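Local coordinates for adhesion G-protein coupled receptor G6 (Danio rerio, PDB 6V55) that acts as a calcium-binding adhesion receptor of the cell surface linked to myelination, its extracellular region probably controlling signalling through the G-protein-coupled membrane part, at residues D291-N295 with V296-D300; L393-I396 with T397-R400; S613-T617 with T618-G622. All coordinates share one frame; numbering follows the deposited sequence.

Contact 1: residues D291-N295 with V296-D300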
ATOM      1  N   ASP A 291      -6.431 -22.537  27.738  1.00 69.82           N
ATOM      2  CA  ASP A 291      -6.865 -21.197  27.369  1.00 68.55           C
ATOM      3  C   ASP A 291      -7.875 -20.604  28.343  1.00 65.45           C
ATOM      4  O   ASP A 291      -8.268 -19.450  28.167  1.00 63.52           O
ATOM      5  CB  ASP A 291      -7.473 -21.222  25.958  1.00 75.74           C
ATOM      6  CG  ASP A 291      -7.169 -19.962  25.161  1.00 83.50           C
ATOM      7  OD1 ASP A 291      -6.068 -19.398  25.335  1.00 86.60           O
ATOM      8  OD2 ASP A 291      -8.032 -19.536  24.359  1.00 86.16           O
ATOM      9  N   THR A 292      -8.311 -21.361  29.356  1.00 68.33           N
ATOM     10  CA  THR A 292      -9.325 -20.893  30.302  1.00 67.06           C
ATOM     11  C   THR A 292      -8.745 -19.883  31.286  1.00 67.20           C
ATOM     12  O   THR A 292      -7.645 -20.066  31.819  1.00 65.97           O
ATOM     13  CB  THR A 292      -9.931 -22.065  31.082  1.00 63.47           C
ATOM     14  OG1 THR A 292      -8.903 -23.014  31.404  1.00 64.56           O
ATOM     15  CG2 THR A 292     -11.044 -22.739  30.290  1.00 59.73           C
ATOM     16  N   VAL A 293      -9.513 -18.821  31.536  1.00 65.68           N
ATOM     17  CA  VAL A 293      -9.012 -17.687  32.302  1.00 64.31           C
ATOM     18  C   VAL A 293      -9.001 -18.030  33.790  1.00 58.87           C
ATOM     19  O   VAL A 293      -9.936 -18.654  34.309  1.00 54.34           O
ATOM     20  CB  VAL A 293      -9.870 -16.449  31.991  1.00 63.84           C
ATOM     21  CG1 VAL A 293      -9.280 -15.187  32.585  1.00 64.05           C
ATOM     22  CG2 VAL A 293     -10.012 -16.299  30.483  1.00 63.87           C
ATOM     23  N   GLY A 294      -7.917 -17.662  34.472  1.00 54.25           N
ATOM     24  CA  GLY A 294      -7.850 -17.853  35.908  1.00 47.18           C
ATOM     25  C   GLY A 294      -8.691 -16.822  36.638  1.00 45.89           C
ATOM     26  O   GLY A 294      -8.703 -15.642  36.294  1.00 49.94           O
ATOM     27  N   ASN A 295      -9.390 -17.282  37.674  1.00 45.04           N
ATOM     28  CA  ASN A 295     -10.425 -16.500  38.350  1.00 39.91           C
ATOM     29  C   ASN A 295      -9.876 -15.381  39.207  1.00 37.20           C
ATOM     30  O   ASN A 295     -10.587 -14.413  39.474  1.00 39.64           O
ATOM     31  CB  ASN A 295     -11.259 -17.392  39.262  1.00 43.15           C
ATOM     32  CG  ASN A 295     -12.651 -17.535  38.771  1.00 49.91           C
ATOM     33  OD1 ASN A 295     -13.001 -16.991  37.714  1.00 54.88           O
ATOM     34  ND2 ASN A 295     -13.470 -18.261  39.518  1.00 47.57           N
ATOM     35  N   VAL A 296      -8.677 -15.548  39.731  1.00 39.34           N
ATOM     36  CA  VAL A 296      -7.997 -14.528  40.506  1.00 29.73           C
ATOM     37  C   VAL A 296      -6.788 -14.027  39.755  1.00 39.88           C
ATOM     38  O   VAL A 296      -6.643 -12.828  39.523  1.00 42.31           O
ATOM     39  CB  VAL A 296      -7.604 -15.063  41.897  1.00 30.52           C
ATOM     40  CG1 VAL A 296      -6.894 -13.987  42.687  1.00 30.80           C
ATOM     41  CG2 VAL A 296      -8.832 -15.576  42.623  1.00 30.82           C
ATOM     42  N   VAL A 297      -5.901 -14.939  39.359  1.00 37.48           N
ATOM     43  CA  VAL A 297      -4.708 -14.629  38.585  1.00 34.74           C
ATOM     44  C   VAL A 297      -4.784 -15.443  37.298  1.00 34.98           C
ATOM     45  O   VAL A 297      -5.096 -16.638  37.332  1.00 32.78           O
ATOM     46  CB  VAL A 297      -3.424 -14.942  39.383  1.00 29.78           C
ATOM     47  CG1 VAL A 297      -2.204 -14.619  38.593  1.00 29.51           C
ATOM     48  CG2 VAL A 297      -3.382 -14.151  40.683  1.00 33.05           C
ATOM     49  N   ASP A 298      -4.547 -14.787  36.165  1.00 38.84           N
ATOM     50  CA  ASP A 298      -4.489 -15.428  34.858  1.00 38.53           C
ATOM     51  C   ASP A 298      -3.154 -15.105  34.197  1.00 28.90           C
ATOM     52  O   ASP A 298      -2.499 -14.112  34.534  1.00 27.49           O
ATOM     53  CB  ASP A 298      -5.663 -14.965  33.976  1.00 43.38           C
ATOM     54  CG  ASP A 298      -5.830 -15.800  32.720  1.00 47.88           C
ATOM     55  OD1 ASP A 298      -5.707 -17.038  32.786  1.00 49.92           O
ATOM     56  OD2 ASP A 298      -6.075 -15.203  31.649  1.00 53.13           O
ATOM     57  N   TRP A 299      -2.742 -15.973  33.275  1.00 31.32           N
ATOM     58  CA  TRP A 299      -1.520 -15.793  32.503  1.00 37.01           C
ATOM     59  C   TRP A 299      -1.764 -14.811  31.377  1.00 42.89           C
ATOM     60  O   TRP A 299      -2.112 -15.181  30.249  1.00 47.03           O
ATOM     61  CB  TRP A 299      -1.032 -17.125  31.956  1.00 35.61           C
ATOM     62  CG  TRP A 299       0.427 -17.177  31.599  1.00 36.11           C
ATOM     63  CD1 TRP A 299       0.941 -17.484  30.375  1.00 34.00           C
ATOM     64  CD2 TRP A 299       1.560 -17.054  32.487  1.00 35.68           C
ATOM     65  NE1 TRP A 299       2.312 -17.506  30.428  1.00 32.46           N
ATOM     66  CE2 TRP A 299       2.718 -17.246  31.709  1.00 32.11           C
ATOM     67  CE3 TRP A 299       1.707 -16.758  33.848  1.00 39.44           C
ATOM     68  CZ2 TRP A 299       4.001 -17.150  32.239  1.00 34.22           C
ATOM     69  CZ3 TRP A 299       2.993 -16.677  34.382  1.00 38.94           C
ATOM     70  CH2 TRP A 299       4.120 -16.867  33.573  1.00 37.98           C
ATOM     71  N   ASP A 300      -1.542 -13.550  31.695  1.00 41.87           N
ATOM     72  CA  ASP A 300      -2.014 -12.416  30.934  1.00 43.06           C
ATOM     73  C   ASP A 300      -1.288 -11.238  31.551  1.00 43.93           C
ATOM     74  O   ASP A 300      -1.174 -11.166  32.780  1.00 45.46           O
ATOM     75  CB  ASP A 300      -3.537 -12.282  31.045  1.00 48.35           C
ATOM     76  CG  ASP A 300      -4.118 -11.317  30.050  1.00 55.18           C
ATOM     77  OD1 ASP A 300      -3.856 -10.091  30.164  1.00 57.45           O
ATOM     78  OD2 ASP A 300      -4.856 -11.795  29.161  1.00 56.68           O
TER

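Contact 2: residues L393-I396 with T397-R400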
ATOM      1  N   LEU A 393      47.493 -27.701  -3.601  1.00 44.46           N
ATOM      2  CA  LEU A 393      48.061 -27.325  -2.321  1.00 44.77           C
ATOM      3  C   LEU A 393      49.465 -27.909  -2.220  1.00 46.82           C
ATOM      4  O   LEU A 393      50.295 -27.688  -3.116  1.00 50.88           O
ATOM      5  CB  LEU A 393      47.137 -27.785  -1.198  1.00 42.89           C
ATOM      6  CG  LEU A 393      45.681 -27.336  -1.466  1.00 37.78           C
ATOM      7  CD1 LEU A 393      44.617 -27.961  -0.573  1.00 34.05           C
ATOM      8  CD2 LEU A 393      45.573 -25.799  -1.513  1.00 36.21           C
ATOM      9  N   SER A 394      49.750 -28.638  -1.141  1.00 44.22           N
ATOM     10  CA  SER A 394      51.118 -29.091  -0.908  1.00 43.53           C
ATOM     11  C   SER A 394      51.460 -30.316  -1.755  1.00 35.89           C
ATOM     12  O   SER A 394      52.395 -30.250  -2.560  1.00 41.51           O
ATOM     13  CB  SER A 394      51.354 -29.364   0.580  1.00 51.04           C
ATOM     14  OG  SER A 394      52.709 -29.105   0.934  1.00 56.54           O
ATOM     15  N   ARG A 395      50.751 -31.444  -1.571  1.00 30.66           N
ATOM     16  CA  ARG A 395      50.785 -32.519  -2.566  1.00 30.58           C
ATOM     17  C   ARG A 395      50.238 -31.997  -3.877  1.00 29.99           C
ATOM     18  O   ARG A 395      49.252 -31.255  -3.889  1.00 45.20           O
ATOM     19  CB  ARG A 395      49.934 -33.727  -2.172  1.00 30.54           C
ATOM     20  CG  ARG A 395      49.958 -34.076  -0.758  1.00 30.96           C
ATOM     21  CD  ARG A 395      50.063 -35.568  -0.578  1.00 31.28           C
ATOM     22  NE  ARG A 395      50.322 -35.864   0.821  1.00 31.80           N
ATOM     23  CZ  ARG A 395      49.646 -36.760   1.507  1.00 31.88           C
ATOM     24  NH1 ARG A 395      48.676 -37.438   0.907  1.00 31.46           N
ATOM     25  NH2 ARG A 395      49.926 -36.956   2.786  1.00 32.38           N
ATOM     26  N   ILE A 396      50.889 -32.373  -4.980  1.00 32.52           N
ATOM     27  CA  ILE A 396      50.482 -31.848  -6.278  1.00 32.88           C
ATOM     28  C   ILE A 396      49.168 -32.460  -6.743  1.00 34.87           C
ATOM     29  O   ILE A 396      48.481 -31.883  -7.589  1.00 35.29           O
ATOM     30  CB  ILE A 396      51.606 -32.036  -7.314  1.00 34.90           C
ATOM     31  CG1 ILE A 396      51.987 -33.513  -7.426  1.00 40.35           C
ATOM     32  CG2 ILE A 396      52.823 -31.138  -7.025  1.00 34.34           C
ATOM     33  CD1 ILE A 396      51.484 -34.146  -8.686  1.00 43.22           C
ATOM     34  N   THR A 397      48.817 -33.619  -6.225  1.00 33.31           N
ATOM     35  CA  THR A 397      47.590 -34.308  -6.579  1.00 35.59           C
ATOM     36  C   THR A 397      46.425 -33.952  -5.636  1.00 32.54           C
ATOM     37  O   THR A 397      45.318 -34.494  -5.796  1.00 31.96           O
ATOM     38  CB  THR A 397      47.909 -35.816  -6.628  1.00 42.58           C
ATOM     39  OG1 THR A 397      46.739 -36.577  -6.648  1.00 51.88           O
ATOM     40  CG2 THR A 397      48.711 -36.246  -5.405  1.00 42.65           C
ATOM     41  N   THR A 398      46.616 -32.975  -4.731  1.00 34.93           N
ATOM     42  CA  THR A 398      45.531 -32.447  -3.903  1.00 36.82           C
ATOM     43  C   THR A 398      45.191 -31.033  -4.353  1.00 33.24           C
ATOM     44  O   THR A 398      46.024 -30.124  -4.242  1.00 29.39           O
ATOM     45  CB  THR A 398      45.865 -32.452  -2.413  1.00 39.75           C
ATOM     46  OG1 THR A 398      45.935 -33.801  -1.940  1.00 37.62           O
ATOM     47  CG2 THR A 398      44.735 -31.737  -1.643  1.00 28.48           C
ATOM     48  N   THR A 399      43.969 -30.863  -4.863  1.00 31.91           N
ATOM     49  CA  THR A 399      43.428 -29.560  -5.217  1.00 28.55           C
ATOM     50  C   THR A 399      42.325 -29.132  -4.260  1.00 23.74           C
ATOM     51  O   THR A 399      41.545 -29.954  -3.769  1.00 23.69           O
ATOM     52  CB  THR A 399      42.826 -29.536  -6.614  1.00 29.24           C
ATOM     53  OG1 THR A 399      41.894 -30.626  -6.740  1.00 34.70           O
ATOM     54  CG2 THR A 399      43.889 -29.686  -7.597  1.00 24.31           C
ATOM     55  N   ARG A 400      42.258 -27.817  -4.056  1.00 25.51           N
ATOM     56  CA  ARG A 400      41.090 -27.123  -3.544  1.00 23.27           C
ATOM     57  C   ARG A 400      40.313 -26.607  -4.738  1.00 24.19           C
ATOM     58  O   ARG A 400      40.864 -25.878  -5.567  1.00 28.95           O
ATOM     59  CB  ARG A 400      41.487 -25.962  -2.646  1.00 23.21           C
ATOM     60  CG  ARG A 400      40.273 -25.235  -2.093  1.00 38.98           C
ATOM     61  CD  ARG A 400      40.645 -24.006  -1.245  1.00 43.44           C
ATOM     62  NE  ARG A 400      41.911 -24.146  -0.517  1.00 49.61           N
ATOM     63  CZ  ARG A 400      42.065 -24.822   0.627  1.00 56.06           C
ATOM     64  NH1 ARG A 400      41.035 -25.452   1.187  1.00 57.12           N
ATOM     65  NH2 ARG A 400      43.262 -24.885   1.207  1.00 57.23           N
TER

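Contact 3: residues S613-T617 with T618-G622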
ATOM      1  N   SER A 613     -26.546  27.699 -28.479  1.00 27.87           N
ATOM      2  CA  SER A 613     -27.958  28.016 -28.311  1.00 26.38           C
ATOM      3  C   SER A 613     -28.567  28.234 -29.685  1.00 23.15           C
ATOM      4  O   SER A 613     -27.879  28.656 -30.622  1.00 23.78           O
ATOM      5  CB  SER A 613     -28.186  29.257 -27.450  1.00 26.81           C
ATOM      6  OG  SER A 613     -27.902  30.438 -28.174  1.00 30.38           O
ATOM      7  N   ALA A 614     -29.868  27.971 -29.789  1.00 20.90           N
ATOM      8  CA  ALA A 614     -30.543  28.002 -31.078  1.00 23.98           C
ATOM      9  C   ALA A 614     -30.893  29.435 -31.483  1.00 27.69           C
ATOM     10  O   ALA A 614     -31.300  30.251 -30.648  1.00 29.34           O
ATOM     11  CB  ALA A 614     -31.798  27.133 -31.017  1.00 19.66           C
ATOM     12  N   LEU A 615     -30.726  29.738 -32.775  1.00 26.51           N
ATOM     13  CA  LEU A 615     -30.994  31.061 -33.339  1.00 27.33           C
ATOM     14  C   LEU A 615     -32.131  30.937 -34.343  1.00 33.50           C
ATOM     15  O   LEU A 615     -32.007  30.217 -35.342  1.00 31.90           O
ATOM     16  CB  LEU A 615     -29.755  31.662 -34.023  1.00 22.68           C
ATOM     17  CG  LEU A 615     -29.598  33.163 -34.405  1.00 23.83           C
ATOM     18  CD1 LEU A 615     -28.170  33.505 -34.771  1.00 20.85           C
ATOM     19  CD2 LEU A 615     -30.424  33.661 -35.594  1.00 29.00           C
ATOM     20  N   ASP A 616     -33.185  31.722 -34.130  1.00 41.58           N
ATOM     21  CA  ASP A 616     -34.253  31.872 -35.108  1.00 47.74           C
ATOM     22  C   ASP A 616     -33.928  33.033 -36.045  1.00 45.94           C
ATOM     23  O   ASP A 616     -33.892  34.192 -35.618  1.00 47.17           O
ATOM     24  CB  ASP A 616     -35.587  32.105 -34.410  1.00 52.83           C
ATOM     25  CG  ASP A 616     -36.763  31.833 -35.315  1.00 60.36           C
ATOM     26  OD1 ASP A 616     -36.548  31.301 -36.429  1.00 61.31           O
ATOM     27  OD2 ASP A 616     -37.903  32.134 -34.907  1.00 65.12           O
ATOM     28  N   THR A 617     -33.705  32.728 -37.324  1.00 43.64           N
ATOM     29  CA  THR A 617     -33.340  33.775 -38.273  1.00 43.99           C
ATOM     30  C   THR A 617     -34.512  34.676 -38.663  1.00 49.23           C
ATOM     31  O   THR A 617     -34.276  35.751 -39.214  1.00 51.71           O
ATOM     32  CB  THR A 617     -32.703  33.165 -39.536  1.00 40.52           C
ATOM     33  OG1 THR A 617     -33.403  31.979 -39.936  1.00 40.12           O
ATOM     34  CG2 THR A 617     -31.245  32.805 -39.275  1.00 37.00           C
ATOM     35  N   THR A 618     -35.758  34.291 -38.368  1.00 53.51           N
ATOM     36  CA  THR A 618     -36.900  35.135 -38.717  1.00 57.91           C
ATOM     37  C   THR A 618     -37.093  36.242 -37.687  1.00 63.46           C
ATOM     38  O   THR A 618     -37.070  37.435 -38.022  1.00 68.58           O
ATOM     39  CB  THR A 618     -38.170  34.293 -38.827  1.00 56.57           C
ATOM     40  OG1 THR A 618     -38.732  34.122 -37.521  1.00 60.10           O
ATOM     41  CG2 THR A 618     -37.857  32.919 -39.437  1.00 52.54           C
ATOM     42  N   ASN A 619     -37.301  35.856 -36.428  1.00 62.29           N
ATOM     43  CA  ASN A 619     -37.248  36.804 -35.328  1.00 63.63           C
ATOM     44  C   ASN A 619     -35.841  36.727 -34.740  1.00 59.19           C
ATOM     45  O   ASN A 619     -35.580  36.040 -33.752  1.00 66.19           O
ATOM     46  CB  ASN A 619     -38.329  36.497 -34.292  1.00 66.41           C
ATOM     47  CG  ASN A 619     -38.487  37.625 -33.220  1.00 72.94           C
ATOM     48  OD1 ASN A 619     -37.647  38.535 -33.082  1.00 75.09           O
ATOM     49  ND2 ASN A 619     -39.596  37.565 -32.476  1.00 75.89           N
ATOM     50  N   PHE A 620     -34.926  37.445 -35.361  1.00 48.57           N
ATOM     51  CA  PHE A 620     -33.664  37.781 -34.720  1.00 43.20           C
ATOM     52  C   PHE A 620     -33.652  39.297 -34.572  1.00 46.31           C
ATOM     53  O   PHE A 620     -33.576  40.024 -35.568  1.00 48.68           O
ATOM     54  CB  PHE A 620     -32.445  37.266 -35.496  1.00 36.01           C
ATOM     55  CG  PHE A 620     -31.112  37.611 -34.834  1.00 30.02           C
ATOM     56  CD1 PHE A 620     -30.618  36.832 -33.792  1.00 28.03           C
ATOM     57  CD2 PHE A 620     -30.374  38.740 -35.239  1.00 27.19           C
ATOM     58  CE1 PHE A 620     -29.395  37.142 -33.173  1.00 28.30           C
ATOM     59  CE2 PHE A 620     -29.164  39.075 -34.613  1.00 26.82           C
ATOM     60  CZ  PHE A 620     -28.671  38.265 -33.580  1.00 27.63           C
ATOM     61  N   ASN A 621     -33.733  39.770 -33.328  1.00 45.86           N
ATOM     62  CA  ASN A 621     -33.672  41.194 -33.023  1.00 48.71           C
ATOM     63  C   ASN A 621     -32.387  41.559 -32.289  1.00 44.06           C
ATOM     64  O   ASN A 621     -32.283  42.650 -31.728  1.00 49.13           O
ATOM     65  CB  ASN A 621     -34.901  41.608 -32.205  1.00 58.91           C
ATOM     66  CG  ASN A 621     -35.319  43.066 -32.440  1.00 66.75           C
ATOM     67  OD1 ASN A 621     -34.772  43.751 -33.312  1.00 68.08           O
ATOM     68  ND2 ASN A 621     -36.291  43.546 -31.649  1.00 68.32           N
ATOM     69  N   GLY A 622     -31.405  40.674 -32.277  1.00 38.89           N
ATOM     70  CA  GLY A 622     -30.187  40.896 -31.525  1.00 40.72           C
ATOM     71  C   GLY A 622     -30.069  39.925 -30.363  1.00 41.34           C
ATOM     72  O   GLY A 622     -31.003  39.199 -30.020  1.00 46.12           O
TER

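Contact 1: residues D291-N295 with V296-D300
The carboxylate of D298 has two partners. Its OD1 takes the backbone N-H of G294 at 2.8 Å, and its OD2 makes a salt bridge with R118 NH2. The site lies in a turn that closes against strand 268-276 of the pentraxin-like domain, where the backbones of V296 and V297 are both paired with the single residue L275, a classic beta bulge. With CG anti to the backbone N (chi1 -168°), D298 turns its acid back over the preceding chain. The bond from G294 N is fairly straight, 160° at the hydrogen, but reaches OD1 from above the carboxylate plane, 62° out of it. V293 crosses the acid at about a right angle, its CG1 lying 3.3 Å from D298 OD2. G294 fits where a side chain could not, since a CB would clash with V297 O. Replacing D298 by an alanine would probably leave the G294 N-H without this acceptor and R118 without its salt-bridge partner. Beyond the acid, D298 O accepts a hydrogen bond from W304 NE1, and the W299 ring meets W304 edge-to-face. Where the two arms of the turn come together, G294 CA directs a C-H at V297 O, 3.3 Å from carbon to oxygen.

Contact 2: residues L393-I396 with T397-R400
A type I beta turn from R395 to T398 leads into strand 399-410 of the SEA domain, at the end of the hairpin that strand forms with 380-392. The turn is closed by T398 N donating to R395 O at 3.3 Å; the bond is fairly straight, yet its donor stands 67° above the carbonyl plane. One step further on, L393 N donates to T398 O at 2.9 Å, with a C=O...donor angle of 167° that sets the donor nearly in line with the carbonyl. Side chains extend this pairing on one flank. L393 CD1 meets the methyl CG2 of T398 at 3.9 Å, where CG2 stands anti to the backbone N and T398 OG1 lies beside that N. The same CD1 lies over one face of the R400 guanidinium, and CD2 approaches R400 NH2 at 3.7 Å, the two chains crossing at about a right angle. A bend at chi3 (-32°) turns the R400 head back over the leucine, while its NH1 forms a salt bridge with D439. With its two backbone bonds, the turn closes the antiparallel beta hairpin that joins 380-392, an outermost strand of the sheet, to 399-410.

Contact 3: residues S613-T617 with T618-G622
L615 and F620 both carry CG anti to the backbone N, L615 at chi1 -164° and F620 at -180°, and these settings swing the leucine branches and the phenyl ring toward each other across the bend of the connection between strands 608-614 and 623-628. This loop leaves one sheet for another and probably belongs to the GAIN domain, the fold that carries the GPS motif in adhesion GPCRs. L615 CD2 touches F620 CD1 at 3.7 Å, and L615 CG lies 3.9 Å from the same ring carbon. The two side chains cross obliquely, and CD2 reaches the ring at a slant. Away from F620, the leucine also packs on V702 and on I672 of strand 671-677, which joins the ring to the sheet by way of L615. One face of the phenyl ring is covered by the backbone of its own segment, G622 N standing 3.6 Å above the plane over the ring centre. The positive phi of G622 (112°) suits a glycine, because a side chain would collide with the carbonyl O of N621.

On the outer side of the bend the contact is polar. The D616 carboxylate faces T618, whose OG1 gives a weak hydrogen bond to D616 OD2 at 3.4 Å. The T618 hydroxyl lies between its own backbone N and carbonyl carbon, while its methyl CG2 stays 3.7 Å from D616 OD1. D616 O comes within 3.4 Å of F620 CB. T617 turns instead to L658 and V669. The chemistry is thus divided: apolar contact of L615 with F620, plus the G622 amide over a ring face, on the inner side, and a weak hydroxyl-to-carboxylate bond on the outer, suggesting that apolar packing carries more of this contact than its weak polar bonds.

In the fold
The three contacts come in series along the chain and touch nowhere. Contact 1 belongs to the pentraxin-like domain, in a loop between helix 282-286 and strand 304-305; contact 2 follows in the SEA domain, at the hairpin of strands 380-392 and 399-410; contact 3 lies much later, between strands 608-614 and 623-628. Centre to centre, contact 1 is about 67 Å from contact 2 and about 89 Å from contact 3. The centres of contact 2 and contact 3 are about 107 Å apart. Contact 3 sits across the chain's centre from the other two. They share no sheet, so each is a local turn within a separate part of a widely spread, multidomain extracellular region.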